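Local coordinates for Blr3880 protein (Bradyrhizobium japonicum, PDB 2OOD) that probably catalyses the zinc-dependent hydrolytic deamination of guanine, releasing ammonia, the single step from guanine to xanthine, at residues 179-190 with 215-226; 133-143 with 158-167. All blocks are in the same frame, centred on the assembly; numbering follows the deposited sequence.

In the fold
Both contacts belong to the same flank of the amidohydrolase barrel, their centres about 15 Å apart. Contact 2 pairs two neighbouring parallel strands of the barrel wall, and contact 1 joins two helices of the outer layer; helix 179-193 is the next element in the chain after strand 160-166, across an intervening loop. The layers touch where Phe182 CE1 of contact 1 comes within 3.3 Å of Leu164 O of contact 2, and Pro143 packs against Asp185 and Arg188. Contact 2 is the closer to the active site: between nearest atoms, the Phe138 side chain is about 4 Å from the zinc ion and 6 Å from the bound guanine, against about 11 Å from guanine for Leu215 of contact 1.

Contact 1: 179-190 with 215-226; sequences PENFYRDSKRLI and LLKACQRLKHEH
Pro179 sets its ring beside the start of Leu215, with CB near the backbone N of that residue. One turn in, Phe182 enters a hole formed by Leu215, Ala218, Cys219 and Leu222. Leu215 CD1 makes a CH-pi contact over one face of the ring, 4.0 Å from its centroid, while Ala218 CB lies near the plane at the edge and Cys219 SG approaches obliquely. Tyr183 is the polar counterpart. With CG opposite the backbone N (chi1 173°), its ring reaches across the helix pair into the hole among Ala218, Arg221, Leu222 and Glu225. The guanidinium of Arg221 stacks flat on one ring face, centres 3.9 Å apart and planes 17° from parallel; Leu222 CG meets the ring edge. The hydroxyl points at Glu225 OE1 in a hydrogen bond whose modelled length is too short to be taken literally. Arg221 NH1 bonds the other oxygen, Glu225 OE2, at 3.0 Å on its syn lone pair, thus tying stack and carboxylate together. Were Tyr183 an alanine, the Arg221 guanidinium would probably lose the flat surface it stacks on, and a gap would open beside Leu222. Ser186 bonds its OG back to Phe182 O and offers CB to Leu222 CD1, 3.5 Å away. Lys187, bent at chi2 and chi4, brings NZ to 3.1 Å from Glu225 OE1, completing a salt-bridge network with Arg221. Ile190 closes the row: CG2 lies over one face of the His226 ring, 3.8 Å from its centroid, and CD1 touches Leu222 CD2. Leu222 is itself a knob among Tyr183, Ser186, Lys187 and Ile190. The two helices thus interlock knobs-into-holes, and their nearly parallel course, 22° apart, fits the TIM-barrel fold of metal-dependent hydrolases, where successive outer helices run the same way round the barrel.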
loop_
_atom_site.group_PDB
_atom_site.type_symbol
_atom_site.label_atom_id
_atom_site.label_comp_id
_atom_site.label_asym_id
_atom_site.label_seq_id
_atom_site.Cartn_x
_atom_site.Cartn_y
_atom_site.Cartn_z
ATOM N N PRO A 179 28.051 -26.127 7.262
ATOM C CA PRO A 179 27.183 -27.001 6.466
ATOM C C PRO A 179 26.919 -28.299 7.238
ATOM O O PRO A 179 25.824 -28.864 7.175
ATOM C CB PRO A 179 28.007 -27.248 5.203
ATOM C CG PRO A 179 28.822 -25.977 5.074
ATOM C CD PRO A 179 29.256 -25.744 6.503
ATOM N N GLU A 180 27.936 -28.764 7.964
ATOM C CA GLU A 180 27.829 -29.985 8.760
ATOM C C GLU A 180 26.735 -29.835 9.816
ATOM O O GLU A 180 25.783 -30.626 9.851
ATOM C CB GLU A 180 29.170 -30.305 9.435
ATOM C CG GLU A 180 30.281 -30.766 8.471
ATOM C CD GLU A 180 30.618 -29.727 7.379
ATOM O OE1 GLU A 180 31.068 -28.601 7.724
ATOM O OE2 GLU A 180 30.436 -30.044 6.171
ATOM N N ASN A 181 26.870 -28.819 10.671
ATOM C CA ASN A 181 25.875 -28.565 11.711
ATOM C C ASN A 181 24.485 -28.375 11.103
ATOM O O ASN A 181 23.478 -28.829 11.654
ATOM C CB ASN A 181 26.249 -27.324 12.528
ATOM C CG ASN A 181 27.508 -27.529 13.352
ATOM O OD1 ASN A 181 27.705 -28.587 13.957
ATOM N ND2 ASN A 181 28.361 -26.514 13.391
ATOM N N PHE A 182 24.428 -27.698 9.965
ATOM C CA PHE A 182 23.156 -27.484 9.301
ATOM C C PHE A 182 22.513 -28.832 8.964
ATOM O O PHE A 182 21.323 -29.051 9.225
ATOM C CB PHE A 182 23.349 -26.681 8.012
ATOM C CG PHE A 182 22.100 -26.559 7.194
ATOM C CD1 PHE A 182 21.095 -25.679 7.566
ATOM C CD2 PHE A 182 21.904 -27.371 6.081
ATOM C CE1 PHE A 182 19.906 -25.611 6.841
ATOM C CE2 PHE A 182 20.716 -27.312 5.351
ATOM C CZ PHE A 182 19.718 -26.431 5.734
ATOM N N TYR A 183 23.294 -29.731 8.370
ATOM C CA TYR A 183 22.777 -31.048 8.011
ATOM C C TYR A 183 22.355 -31.798 9.263
ATOM O O TYR A 183 21.305 -32.446 9.297
ATOM C CB TYR A 183 23.839 -31.878 7.296
ATOM C CG TYR A 183 23.396 -33.307 7.071
ATOM C CD1 TYR A 183 22.401 -33.599 6.158
ATOM C CD2 TYR A 183 23.953 -34.360 7.792
ATOM C CE1 TYR A 183 21.962 -34.902 5.957
ATOM C CE2 TYR A 183 23.521 -35.676 7.603
ATOM C CZ TYR A 183 22.522 -35.937 6.677
ATOM O OH TYR A 183 22.075 -37.226 6.447
ATOM N N ARG A 184 23.198 -31.720 10.287
ATOM C CA ARG A 184 22.932 -32.387 11.553
ATOM C C ARG A 184 21.612 -31.891 12.142
ATOM O O ARG A 184 20.684 -32.676 12.351
ATOM C CB ARG A 184 24.075 -32.105 12.526
ATOM C CG ARG A 184 23.999 -32.858 13.847
ATOM C CD ARG A 184 24.937 -32.200 14.854
ATOM N NE ARG A 184 24.518 -30.820 15.113
ATOM C CZ ARG A 184 25.276 -29.899 15.701
ATOM N NH1 ARG A 184 26.511 -30.206 16.095
ATOM N NH2 ARG A 184 24.797 -28.672 15.904
ATOM N N ASP A 185 21.528 -30.584 12.387
ATOM C CA ASP A 185 20.322 -29.992 12.959
ATOM C C ASP A 185 19.072 -30.182 12.100
ATOM O O ASP A 185 18.009 -30.526 12.624
ATOM C CB ASP A 185 20.537 -28.507 13.245
ATOM C CG ASP A 185 21.681 -28.263 14.216
ATOM O OD1 ASP A 185 21.969 -29.153 15.042
ATOM O OD2 ASP A 185 22.288 -27.173 14.164
ATOM N N SER A 186 19.184 -29.970 10.789
ATOM C CA SER A 186 18.030 -30.140 9.904
ATOM C C SER A 186 17.511 -31.568 9.986
ATOM O O SER A 186 16.301 -31.808 9.957
ATOM C CB SER A 186 18.402 -29.830 8.450
ATOM O OG SER A 186 18.696 -28.456 8.285
ATOM N N LYS A 187 18.446 -32.508 10.088
ATOM C CA LYS A 187 18.126 -33.928 10.159
ATOM C C LYS A 187 17.346 -34.208 11.443
ATOM O O LYS A 187 16.372 -34.974 11.450
ATOM C CB LYS A 187 19.424 -34.744 10.127
ATOM C CG LYS A 187 19.248 -36.186 9.689
ATOM C CD LYS A 187 18.925 -36.285 8.198
ATOM C CE LYS A 187 18.531 -37.718 7.797
ATOM N NZ LYS A 187 19.576 -38.740 8.125
ATOM N N ARG A 188 17.776 -33.576 12.528
ATOM C CA ARG A 188 17.120 -33.748 13.814
ATOM C C ARG A 188 15.718 -33.157 13.775
ATOM O O ARG A 188 14.749 -33.803 14.185
ATOM C CB ARG A 188 17.933 -33.060 14.917
ATOM C CG ARG A 188 17.274 -33.091 16.286
ATOM C CD ARG A 188 18.243 -32.653 17.369
ATOM N NE ARG A 188 18.524 -31.221 17.320
ATOM C CZ ARG A 188 17.617 -30.271 17.542
ATOM N NH1 ARG A 188 16.358 -30.597 17.828
ATOM N NH2 ARG A 188 17.969 -28.989 17.493
ATOM N N LEU A 189 15.620 -31.928 13.269
ATOM C CA LEU A 189 14.349 -31.225 13.197
ATOM C C LEU A 189 13.336 -31.932 12.309
ATOM O O LEU A 189 12.137 -31.912 12.597
ATOM C CB LEU A 189 14.576 -29.790 12.720
ATOM C CG LEU A 189 15.498 -28.974 13.630
ATOM C CD1 LEU A 189 15.758 -27.621 13.006
ATOM C CD2 LEU A 189 14.874 -28.823 15.005
ATOM N N ILE A 190 13.807 -32.556 11.234
ATOM C CA ILE A 190 12.907 -33.280 10.341
ATOM C C ILE A 190 12.337 -34.464 11.112
ATOM O O ILE A 190 11.170 -34.828 10.953
ATOM C CB ILE A 190 13.644 -33.808 9.084
ATOM C CG1 ILE A 190 14.076 -32.627 8.205
ATOM C CG2 ILE A 190 12.742 -34.758 8.310
ATOM C CD1 ILE A 190 15.013 -32.993 7.074
ATOM N N LEU A 215 26.947 -26.260 1.462
ATOM C CA LEU A 215 25.655 -26.078 2.111
ATOM C C LEU A 215 24.535 -26.550 1.181
ATOM O O LEU A 215 23.599 -27.219 1.613
ATOM C CB LEU A 215 25.450 -24.608 2.477
ATOM C CG LEU A 215 24.121 -24.256 3.151
ATOM C CD1 LEU A 215 23.967 -25.073 4.413
ATOM C CD2 LEU A 215 24.076 -22.768 3.464
ATOM N N LEU A 216 24.634 -26.211 -0.099
ATOM C CA LEU A 216 23.609 -26.628 -1.046
ATOM C C LEU A 216 23.715 -28.123 -1.306
ATOM O O LEU A 216 22.716 -28.779 -1.603
ATOM C CB LEU A 216 23.739 -25.857 -2.362
ATOM C CG LEU A 216 23.352 -24.379 -2.292
ATOM C CD1 LEU A 216 23.660 -23.704 -3.614
ATOM C CD2 LEU A 216 21.881 -24.254 -1.962
ATOM N N LYS A 217 24.925 -28.665 -1.196
ATOM C CA LYS A 217 25.108 -30.096 -1.415
ATOM C C LYS A 217 24.458 -30.827 -0.230
ATOM O O LYS A 217 23.934 -31.940 -0.368
ATOM C CB LYS A 217 26.600 -30.443 -1.532
ATOM C CG LYS A 217 26.840 -31.819 -2.155
ATOM C CD LYS A 217 28.329 -32.129 -2.396
ATOM C CE LYS A 217 28.891 -31.483 -3.692
ATOM N NZ LYS A 217 29.080 -29.985 -3.654
ATOM N N ALA A 218 24.481 -30.171 0.930
ATOM C CA ALA A 218 23.884 -30.716 2.140
ATOM C C ALA A 218 22.358 -30.755 1.971
ATOM O O ALA A 218 21.704 -31.742 2.335
ATOM C CB ALA A 218 24.261 -29.848 3.342
ATOM N N CYS A 219 21.799 -29.678 1.416
ATOM C CA CYS A 219 20.357 -29.596 1.186
ATOM C C CYS A 219 19.969 -30.697 0.225
ATOM O O CYS A 219 18.901 -31.295 0.344
ATOM C CB CYS A 219 19.975 -28.247 0.574
ATOM S SG CYS A 219 20.289 -26.834 1.640
ATOM N N GLN A 220 20.846 -30.951 -0.739
ATOM C CA GLN A 220 20.615 -31.987 -1.731
ATOM C C GLN A 220 20.507 -33.323 -1.005
ATOM O O GLN A 220 19.554 -34.078 -1.225
ATOM C CB GLN A 220 21.767 -32.015 -2.737
ATOM C CG GLN A 220 21.701 -33.152 -3.733
ATOM C CD GLN A 220 22.831 -33.091 -4.751
ATOM O OE1 GLN A 220 23.981 -32.774 -4.411
ATOM N NE2 GLN A 220 22.514 -33.407 -6.004
ATOM N N ARG A 221 21.477 -33.601 -0.133
ATOM C CA ARG A 221 21.474 -34.844 0.636
ATOM C C ARG A 221 20.187 -34.965 1.459
ATOM O O ARG A 221 19.519 -36.006 1.447
ATOM C CB ARG A 221 22.690 -34.912 1.571
ATOM C CG ARG A 221 22.547 -35.977 2.650
ATOM C CD ARG A 221 23.774 -36.869 2.776
ATOM N NE ARG A 221 24.677 -36.480 3.860
ATOM C CZ ARG A 221 25.014 -37.279 4.873
ATOM N NH1 ARG A 221 24.515 -38.508 4.948
ATOM N NH2 ARG A 221 25.872 -36.864 5.799
ATOM N N LEU A 222 19.843 -33.894 2.169
ATOM C CA LEU A 222 18.642 -33.887 2.981
ATOM C C LEU A 222 17.412 -34.225 2.149
ATOM O O LEU A 222 16.604 -35.075 2.526
ATOM C CB LEU A 222 18.470 -32.518 3.633
ATOM C CG LEU A 222 19.374 -32.274 4.836
ATOM C CD1 LEU A 222 19.389 -30.803 5.211
ATOM C CD2 LEU A 222 18.873 -33.130 5.990
ATOM N N LYS A 223 17.271 -33.559 1.011
ATOM C CA LYS A 223 16.124 -33.787 0.144
ATOM C C LYS A 223 16.095 -35.223 -0.364
ATOM O O LYS A 223 15.027 -35.787 -0.615
ATOM C CB LYS A 223 16.155 -32.803 -1.032
ATOM C CG LYS A 223 15.058 -33.015 -2.061
ATOM C CD LYS A 223 13.656 -32.933 -1.463
ATOM C CE LYS A 223 12.611 -33.149 -2.554
ATOM N NZ LYS A 223 11.219 -33.090 -2.053
ATOM N N HIS A 224 17.275 -35.819 -0.501
ATOM C CA HIS A 224 17.371 -37.191 -0.991
ATOM C C HIS A 224 16.968 -38.226 0.056
ATOM O O HIS A 224 16.351 -39.247 -0.272
ATOM C CB HIS A 224 18.790 -37.508 -1.451
ATOM C CG HIS A 224 18.948 -38.914 -1.934
ATOM N ND1 HIS A 224 20.037 -39.697 -1.611
ATOM C CD2 HIS A 224 18.144 -39.686 -2.704
ATOM C CE1 HIS A 224 19.895 -40.890 -2.161
ATOM N NE2 HIS A 224 18.755 -40.910 -2.830
ATOM N N GLU A 225 17.334 -37.965 1.307
ATOM C CA GLU A 225 17.023 -38.869 2.409
ATOM C C GLU A 225 15.620 -38.599 2.953
ATOM O O GLU A 225 15.111 -39.365 3.768
ATOM C CB GLU A 225 18.052 -38.696 3.539
ATOM C CG GLU A 225 19.508 -38.691 3.065
ATOM C CD GLU A 225 20.509 -38.371 4.173
ATOM O OE1 GLU A 225 20.089 -37.836 5.224
ATOM O OE2 GLU A 225 21.720 -38.642 3.988
ATOM N N HIS A 226 14.998 -37.514 2.496
ATOM C CA HIS A 226 13.663 -37.138 2.955
ATOM C C HIS A 226 12.843 -36.567 1.803
ATOM O O HIS A 226 12.433 -35.406 1.821
ATOM C CB HIS A 226 13.796 -36.103 4.063
ATOM C CG HIS A 226 14.505 -36.617 5.274
ATOM N ND1 HIS A 226 13.888 -37.419 6.211
ATOM C CD2 HIS A 226 15.788 -36.477 5.685
ATOM C CE1 HIS A 226 14.759 -37.749 7.147
ATOM N NE2 HIS A 226 15.920 -37.190 6.852
#

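Contact 2: 133-143 with 158-167; sequences TTCQAFTSSSP and MRVIAGLTGI
Met158, a selenomethionine, lays CB against Thr133 O at the start of the strand pair, and its selenium end leads away. Next to it a water bridges the chains, donating to Thr133 O and accepting from Arg159 N at 2.9 Å. The carbonyl of Arg159 rests on Thr134 CG2, while its guanidinium turns off to a salt bridge with Glu403. Val160 CG1 touches Cys135 O. Ile161 is the firmly bonded residue of the parallel ladder: its N donates to Cys135 O at 3.0 Å, and its O accepts from Ala137 N in a bond nearly along the C=O axis. On the same face of the sheet its CB packs on Gln136 CG, 3.8 Å away. Ala162 then leans its CB on Ala137 O. Beyond it threonine hydroxyls join in the bonding. Gly163 O receives Thr139 OG1 at 2.7 Å, the hydroxyl being held between the backbone N and the carbonyl carbon (chi1 58°); the same OG1 also bonds Thr146 OG1. Leu164 CD1 lies against Ser141 O and the Pro143 ring. Thr165 OG1 accepts from Thr139 N at 2.9 Å with an N-H...O angle of 163°, and its own N makes a weak bond to Ser140 O. Ile167 CG2 finally touches Ser141 CB. Threonine hydroxyls thus continue the join where regular pairing ends, bonding the backbone of Thr139, which probably helps to hold in place the preceding Phe138, whose ring stacks on the zinc ligands His81 and His234; the arrangement is consistent with a second-shell role in shaping the metal site.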
loop_
_atom_site.group_PDB
_atom_site.type_symbol
_atom_site.label_atom_id
_atom_site.label_comp_id
_atom_site.label_asym_id
_atom_site.label_seq_id
_atom_site.Cartn_x
_atom_site.Cartn_y
_atom_site.Cartn_z
ATOM N N THR A 133 -3.890 -18.313 8.117
ATOM C CA THR A 133 -3.971 -19.503 8.947
ATOM C C THR A 133 -2.847 -20.491 8.638
ATOM O O THR A 133 -2.533 -21.350 9.458
ATOM C CB THR A 133 -5.318 -20.214 8.762
ATOM O OG1 THR A 133 -5.512 -20.520 7.379
ATOM C CG2 THR A 133 -6.443 -19.340 9.237
ATOM N N THR A 134 -2.245 -20.365 7.457
ATOM C CA THR A 134 -1.150 -21.247 7.039
ATOM C C THR A 134 -0.035 -20.425 6.400
ATOM O O THR A 134 -0.300 -19.506 5.623
ATOM C CB THR A 134 -1.632 -22.299 6.013
ATOM O OG1 THR A 134 -2.708 -23.069 6.576
ATOM C CG2 THR A 134 -0.496 -23.228 5.624
ATOM N N CYS A 135 1.212 -20.756 6.720
ATOM C CA CYS A 135 2.345 -20.019 6.169
ATOM C C CYS A 135 3.613 -20.861 6.029
ATOM O O CYS A 135 3.817 -21.828 6.758
ATOM C CB CYS A 135 2.658 -18.804 7.049
ATOM S SG CYS A 135 3.422 -19.220 8.649
ATOM N N GLN A 136 4.456 -20.490 5.069
ATOM C CA GLN A 136 5.728 -21.160 4.852
ATOM C C GLN A 136 6.730 -20.154 5.397
ATOM O O GLN A 136 6.991 -19.131 4.772
ATOM C CB GLN A 136 5.964 -21.408 3.366
ATOM C CG GLN A 136 7.309 -22.032 3.063
ATOM C CD GLN A 136 7.390 -22.548 1.653
ATOM O OE1 GLN A 136 7.030 -21.850 0.713
ATOM N NE2 GLN A 136 7.866 -23.776 1.492
ATOM N N ALA A 137 7.289 -20.450 6.566
ATOM C CA ALA A 137 8.198 -19.525 7.221
ATOM C C ALA A 137 9.693 -19.784 7.227
ATOM O O ALA A 137 10.158 -20.916 7.367
ATOM C CB ALA A 137 7.738 -19.319 8.650
ATOM N N PHE A 138 10.438 -18.697 7.084
ATOM C CA PHE A 138 11.885 -18.737 7.151
ATOM C C PHE A 138 12.179 -18.459 8.622
ATOM O O PHE A 138 11.436 -17.735 9.283
ATOM C CB PHE A 138 12.491 -17.635 6.289
ATOM C CG PHE A 138 12.530 -17.966 4.829
ATOM C CD1 PHE A 138 13.594 -18.683 4.295
ATOM C CD2 PHE A 138 11.482 -17.600 3.990
ATOM C CE1 PHE A 138 13.616 -19.031 2.942
ATOM C CE2 PHE A 138 11.493 -17.945 2.637
ATOM C CZ PHE A 138 12.559 -18.661 2.116
ATOM N N THR A 139 13.250 -19.036 9.137
ATOM C CA THR A 139 13.618 -18.833 10.527
ATOM C C THR A 139 15.062 -18.345 10.528
ATOM O O THR A 139 15.540 -17.835 9.515
ATOM C CB THR A 139 13.479 -20.156 11.301
ATOM O OG1 THR A 139 14.301 -21.160 10.695
ATOM C CG2 THR A 139 12.034 -20.639 11.263
ATOM N N SER A 140 15.757 -18.467 11.649
ATOM C CA SER A 140 17.148 -18.049 11.671
ATOM C C SER A 140 18.002 -19.301 11.488
ATOM O O SER A 140 17.479 -20.388 11.227
ATOM C CB SER A 140 17.498 -17.352 12.987
ATOM O OG SER A 140 17.326 -18.224 14.088
ATOM N N SER A 141 19.314 -19.147 11.617
ATOM C CA SER A 141 20.229 -20.267 11.457
ATOM C C SER A 141 20.314 -21.145 12.702
ATOM O O SER A 141 20.934 -22.206 12.670
ATOM C CB SER A 141 21.612 -19.741 11.103
ATOM O OG SER A 141 21.952 -18.671 11.963
ATOM N N SER A 142 19.694 -20.699 13.795
ATOM C CA SER A 142 19.689 -21.443 15.055
ATOM C C SER A 142 18.449 -22.321 15.172
ATOM O O SER A 142 17.333 -21.853 14.982
ATOM C CB SER A 142 19.722 -20.472 16.235
ATOM O OG SER A 142 19.240 -21.097 17.415
ATOM N N PRO A 143 18.628 -23.607 15.502
ATOM C CA PRO A 143 17.475 -24.510 15.630
ATOM C C PRO A 143 16.412 -24.038 16.633
ATOM O O PRO A 143 15.241 -24.404 16.519
ATOM C CB PRO A 143 18.119 -25.838 16.040
ATOM C CG PRO A 143 19.458 -25.778 15.378
ATOM C CD PRO A 143 19.894 -24.347 15.642
HETATM N N MSE A 158 -2.074 -25.425 13.878
HETATM C CA MSE A 158 -2.112 -24.795 12.567
HETATM C C MSE A 158 -1.169 -25.516 11.619
HETATM O O MSE A 158 -0.110 -25.991 12.040
HETATM C CB MSE A 158 -1.671 -23.344 12.673
HETATM C CG MSE A 158 -2.497 -22.510 13.609
HETATM SE SE MSE A 158 -1.714 -20.730 13.821
HETATM C CE MSE A 158 -0.394 -21.123 15.196
ATOM N N ARG A 159 -1.549 -25.611 10.347
ATOM C CA ARG A 159 -0.675 -26.248 9.378
ATOM C C ARG A 159 0.362 -25.193 9.032
ATOM O O ARG A 159 0.018 -24.065 8.683
ATOM C CB ARG A 159 -1.436 -26.674 8.126
ATOM C CG ARG A 159 -0.545 -27.361 7.112
ATOM C CD ARG A 159 -1.356 -28.138 6.108
ATOM N NE ARG A 159 -1.975 -29.323 6.698
ATOM C CZ ARG A 159 -1.300 -30.328 7.257
ATOM N NH1 ARG A 159 0.028 -30.299 7.310
ATOM N NH2 ARG A 159 -1.954 -31.371 7.758
ATOM N N VAL A 160 1.630 -25.567 9.143
ATOM C CA VAL A 160 2.717 -24.644 8.891
ATOM C C VAL A 160 3.921 -25.325 8.258
ATOM O O VAL A 160 4.274 -26.440 8.641
ATOM C CB VAL A 160 3.166 -23.985 10.216
ATOM C CG1 VAL A 160 4.454 -23.222 10.013
ATOM C CG2 VAL A 160 2.080 -23.057 10.729
ATOM N N ILE A 161 4.537 -24.649 7.284
ATOM C CA ILE A 161 5.732 -25.154 6.606
ATOM C C ILE A 161 6.901 -24.340 7.149
ATOM O O ILE A 161 6.871 -23.115 7.104
ATOM C CB ILE A 161 5.718 -24.904 5.070
ATOM C CG1 ILE A 161 4.341 -25.182 4.472
ATOM C CG2 ILE A 161 6.732 -25.821 4.400
ATOM C CD1 ILE A 161 4.023 -26.637 4.341
ATOM N N ALA A 162 7.930 -25.004 7.659
ATOM C CA ALA A 162 9.085 -24.279 8.176
ATOM C C ALA A 162 10.327 -25.160 8.268
ATOM O O ALA A 162 10.275 -26.357 7.989
ATOM C CB ALA A 162 8.757 -23.687 9.537
ATOM N N GLY A 163 11.447 -24.560 8.651
ATOM C CA GLY A 163 12.670 -25.326 8.767
ATOM C C GLY A 163 13.878 -24.482 9.101
ATOM O O GLY A 163 13.823 -23.256 9.045
ATOM N N LEU A 164 14.971 -25.147 9.459
ATOM C CA LEU A 164 16.214 -24.462 9.795
ATOM C C LEU A 164 16.720 -23.743 8.548
ATOM O O LEU A 164 16.966 -24.369 7.520
ATOM C CB LEU A 164 17.261 -25.470 10.273
ATOM C CG LEU A 164 18.598 -24.886 10.732
ATOM C CD1 LEU A 164 18.398 -24.019 11.966
ATOM C CD2 LEU A 164 19.555 -26.014 11.019
ATOM N N THR A 165 16.876 -22.428 8.644
ATOM C CA THR A 165 17.337 -21.626 7.516
ATOM C C THR A 165 18.859 -21.498 7.484
ATOM O O THR A 165 19.424 -20.619 8.130
ATOM C CB THR A 165 16.716 -20.220 7.575
ATOM O OG1 THR A 165 15.287 -20.335 7.538
ATOM C CG2 THR A 165 17.188 -19.376 6.408
ATOM N N GLY A 166 19.517 -22.371 6.723
ATOM C CA GLY A 166 20.970 -22.346 6.637
ATOM C C GLY A 166 21.554 -21.167 5.876
ATOM O O GLY A 166 21.048 -20.788 4.821
ATOM N N ILE A 167 22.617 -20.581 6.415
ATOM C CA ILE A 167 23.286 -19.448 5.788
ATOM C C ILE A 167 24.780 -19.716 5.953
ATOM O O ILE A 167 25.288 -19.883 7.066
ATOM C CB ILE A 167 22.873 -18.102 6.450
ATOM C CG1 ILE A 167 23.626 -16.939 5.805
ATOM C CG2 ILE A 167 23.127 -18.143 7.935
ATOM C CD1 ILE A 167 23.099 -16.561 4.449
HETATM O O HOH W 1 -3.790 -23.833 9.974
#